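Local coordinates for protein large T antigen (Merkel cell polyomavirus, PDB 3QFQ) that binds the viral origin of replication through its origin-binding domain, which assembles there asymmetrically, probably to initiate replication of the viral genome, at residues S36-T42 with C71-T77. Numbering follows the deposited sequence.
Sequences SCFAIYT and CILLFIT
The Phe75 ring overlaps Phe38, with CB of Phe38 over one ring face, 4.2 Å from the Phe75 centroid in a CH-pi contact. Strands 37-42 and 71-77 are antiparallel neighbours in the central sheet of the origin-binding domain, and backbone hydrogen bonds join them along their length. Phe38 and Phe75 form a hydrogen-bonded pair: Phe38 N donates to Phe75 O almost straight, at 175°, and Phe75 N returns a bond to Phe38 O. With CG of Phe75 set between its backbone N and carbonyl carbon (chi1 61°), the ring leans over the neighbouring strand, where the ring planes of Phe75 and Phe38 meet at 43°. Ile40 adds CD1 at the edge of the Phe75 ring, 4.1 Å from CE2. Helix 83-90 covers this part of the sheet, with Ile86 against both phenylalanines and Cys90 against Ile40.

On the other face, Ala39 and Leu74 form a non-hydrogen-bonded pair with their CB atoms 3.7 Å apart, and Leu74 carries on to Met107 and Met110 of helix 107-113. The sheet is thus sandwiched between helices, while the backbones of Ala39 and Leu74 bond outward to Lys102 and Ser63. Further along the same face, Ile72 reaches across the Tyr41 ring, its CD1 making a CH-pi contact over one face, 3.6 Å from the Tyr41 ring centroid.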
loop_
_atom_site.group_PDB
_atom_site.type_symbol
_atom_site.label_atom_id
_atom_site.label_comp_id
_atom_site.label_asym_id
_atom_site.label_seq_id
_atom_site.Cartn_x
_atom_site.Cartn_y
_atom_site.Cartn_z
ATOM N N SER B 36 -2.902 -27.213 15.810
ATOM C CA SER B 36 -3.835 -26.314 16.479
ATOM C C SER B 36 -3.378 -25.983 17.896
ATOM O O SER B 36 -3.886 -25.050 18.517
ATOM C CB SER B 36 -5.226 -26.948 16.537
ATOM O OG SER B 36 -5.730 -27.215 15.241
ATOM N N CYS B 37 -2.425 -26.757 18.404
ATOM C CA CYS B 37 -1.952 -26.601 19.776
ATOM C C CYS B 37 -0.527 -26.059 19.821
ATOM O O CYS B 37 0.379 -26.617 19.201
ATOM C CB CYS B 37 -2.019 -27.940 20.515
ATOM S SG CYS B 37 -3.646 -28.732 20.519
ATOM N N PHE B 38 -0.335 -24.973 20.565
ATOM C CA PHE B 38 0.976 -24.344 20.680
ATOM C C PHE B 38 1.338 -24.035 22.132
ATOM O O PHE B 38 0.473 -23.965 23.001
ATOM C CB PHE B 38 1.032 -23.059 19.847
ATOM C CG PHE B 38 0.543 -23.228 18.435
ATOM C CD1 PHE B 38 1.362 -23.783 17.465
ATOM C CD2 PHE B 38 -0.734 -22.823 18.076
ATOM C CE1 PHE B 38 0.913 -23.937 16.165
ATOM C CE2 PHE B 38 -1.188 -22.973 16.780
ATOM C CZ PHE B 38 -0.362 -23.531 15.823
ATOM N N ALA B 39 2.631 -23.858 22.382
ATOM C CA ALA B 39 3.128 -23.460 23.696
ATOM C C ALA B 39 4.360 -22.569 23.534
ATOM O O ALA B 39 5.148 -22.752 22.602
ATOM C CB ALA B 39 3.452 -24.682 24.539
ATOM N N ILE B 40 4.520 -21.603 24.435
ATOM C CA ILE B 40 5.609 -20.632 24.327
ATOM C C ILE B 40 6.340 -20.440 25.657
ATOM O O ILE B 40 5.814 -20.772 26.719
ATOM C CB ILE B 40 5.099 -19.274 23.800
ATOM C CG1 ILE B 40 4.196 -19.487 22.583
ATOM C CG2 ILE B 40 6.262 -18.354 23.443
ATOM C CD1 ILE B 40 3.718 -18.211 21.947
ATOM N N TYR B 41 7.555 -19.901 25.589
ATOM C CA TYR B 41 8.417 -19.797 26.759
ATOM C C TYR B 41 9.156 -18.461 26.786
ATOM O O TYR B 41 10.186 -18.296 26.129
ATOM C CB TYR B 41 9.416 -20.958 26.758
ATOM C CG TYR B 41 10.295 -21.058 27.987
ATOM C CD1 TYR B 41 10.136 -20.193 29.063
ATOM C CD2 TYR B 41 11.293 -22.022 28.067
ATOM C CE1 TYR B 41 10.943 -20.289 30.184
ATOM C CE2 TYR B 41 12.103 -22.124 29.180
ATOM C CZ TYR B 41 11.925 -21.257 30.235
ATOM O OH TYR B 41 12.733 -21.359 31.345
ATOM N N THR B 42 8.625 -17.509 27.551
ATOM C CA THR B 42 9.255 -16.202 27.701
ATOM C C THR B 42 9.246 -15.760 29.162
ATOM O O THR B 42 8.969 -16.557 30.059
ATOM C CB THR B 42 8.550 -15.126 26.850
ATOM O OG1 THR B 42 7.265 -14.832 27.411
ATOM C CG2 THR B 42 8.381 -15.601 25.416
ATOM N N CYS B 71 8.341 -18.425 32.084
ATOM C CA CYS B 71 6.885 -18.488 32.136
ATOM C C CYS B 71 6.315 -19.046 30.834
ATOM O O CYS B 71 6.327 -18.373 29.802
ATOM C CB CYS B 71 6.298 -17.102 32.417
ATOM S SG CYS B 71 4.495 -17.064 32.543
ATOM N N ILE B 72 5.817 -20.277 30.890
ATOM C CA ILE B 72 5.254 -20.929 29.710
ATOM C C ILE B 72 3.761 -20.660 29.555
ATOM O O ILE B 72 2.996 -20.776 30.511
ATOM C CB ILE B 72 5.481 -22.455 29.732
ATOM C CG1 ILE B 72 6.911 -22.795 29.306
ATOM C CG2 ILE B 72 4.492 -23.153 28.810
ATOM C CD1 ILE B 72 7.965 -22.399 30.310
ATOM N N LEU B 73 3.353 -20.309 28.340
ATOM C CA LEU B 73 1.944 -20.083 28.044
ATOM C C LEU B 73 1.506 -20.915 26.842
ATOM O O LEU B 73 1.922 -20.657 25.712
ATOM C CB LEU B 73 1.678 -18.595 27.793
ATOM C CG LEU B 73 0.232 -18.150 27.548
ATOM C CD1 LEU B 73 0.072 -16.663 27.827
ATOM C CD2 LEU B 73 -0.233 -18.484 26.136
ATOM N N LEU B 74 0.665 -21.914 27.088
ATOM C CA LEU B 74 0.140 -22.741 26.008
ATOM C C LEU B 74 -1.302 -22.371 25.672
ATOM O O LEU B 74 -2.013 -21.787 26.490
ATOM C CB LEU B 74 0.260 -24.231 26.349
ATOM C CG LEU B 74 -0.203 -24.716 27.726
ATOM C CD1 LEU B 74 -1.677 -24.432 27.951
ATOM C CD2 LEU B 74 0.079 -26.205 27.889
ATOM N N PHE B 75 -1.724 -22.707 24.459
ATOM C CA PHE B 75 -3.063 -22.374 23.996
ATOM C C PHE B 75 -3.452 -23.202 22.778
ATOM O O PHE B 75 -2.618 -23.876 22.175
ATOM C CB PHE B 75 -3.163 -20.882 23.667
ATOM C CG PHE B 75 -2.235 -20.438 22.573
ATOM C CD1 PHE B 75 -2.669 -20.373 21.260
ATOM C CD2 PHE B 75 -0.927 -20.085 22.858
ATOM C CE1 PHE B 75 -1.814 -19.961 20.250
ATOM C CE2 PHE B 75 -0.070 -19.674 21.856
ATOM C CZ PHE B 75 -0.514 -19.612 20.551
ATOM N N ILE B 76 -4.728 -23.147 22.423
ATOM C CA ILE B 76 -5.224 -23.880 21.270
ATOM C C ILE B 76 -6.220 -23.040 20.491
ATOM O O ILE B 76 -7.101 -22.403 21.066
ATOM C CB ILE B 76 -5.884 -25.208 21.681
ATOM C CG1 ILE B 76 -6.353 -25.972 20.441
ATOM C CG2 ILE B 76 -7.041 -24.959 22.633
ATOM C CD1 ILE B 76 -7.014 -27.293 20.756
ATOM N N THR B 77 -6.064 -23.038 19.175
ATOM C CA THR B 77 -6.944 -22.277 18.304
ATOM C C THR B 77 -7.954 -23.180 17.611
ATOM O O THR B 77 -7.832 -24.408 17.641
ATOM C CB THR B 77 -6.138 -21.520 17.238
ATOM O OG1 THR B 77 -5.355 -22.453 16.485
ATOM C CG2 THR B 77 -5.216 -20.511 17.894
#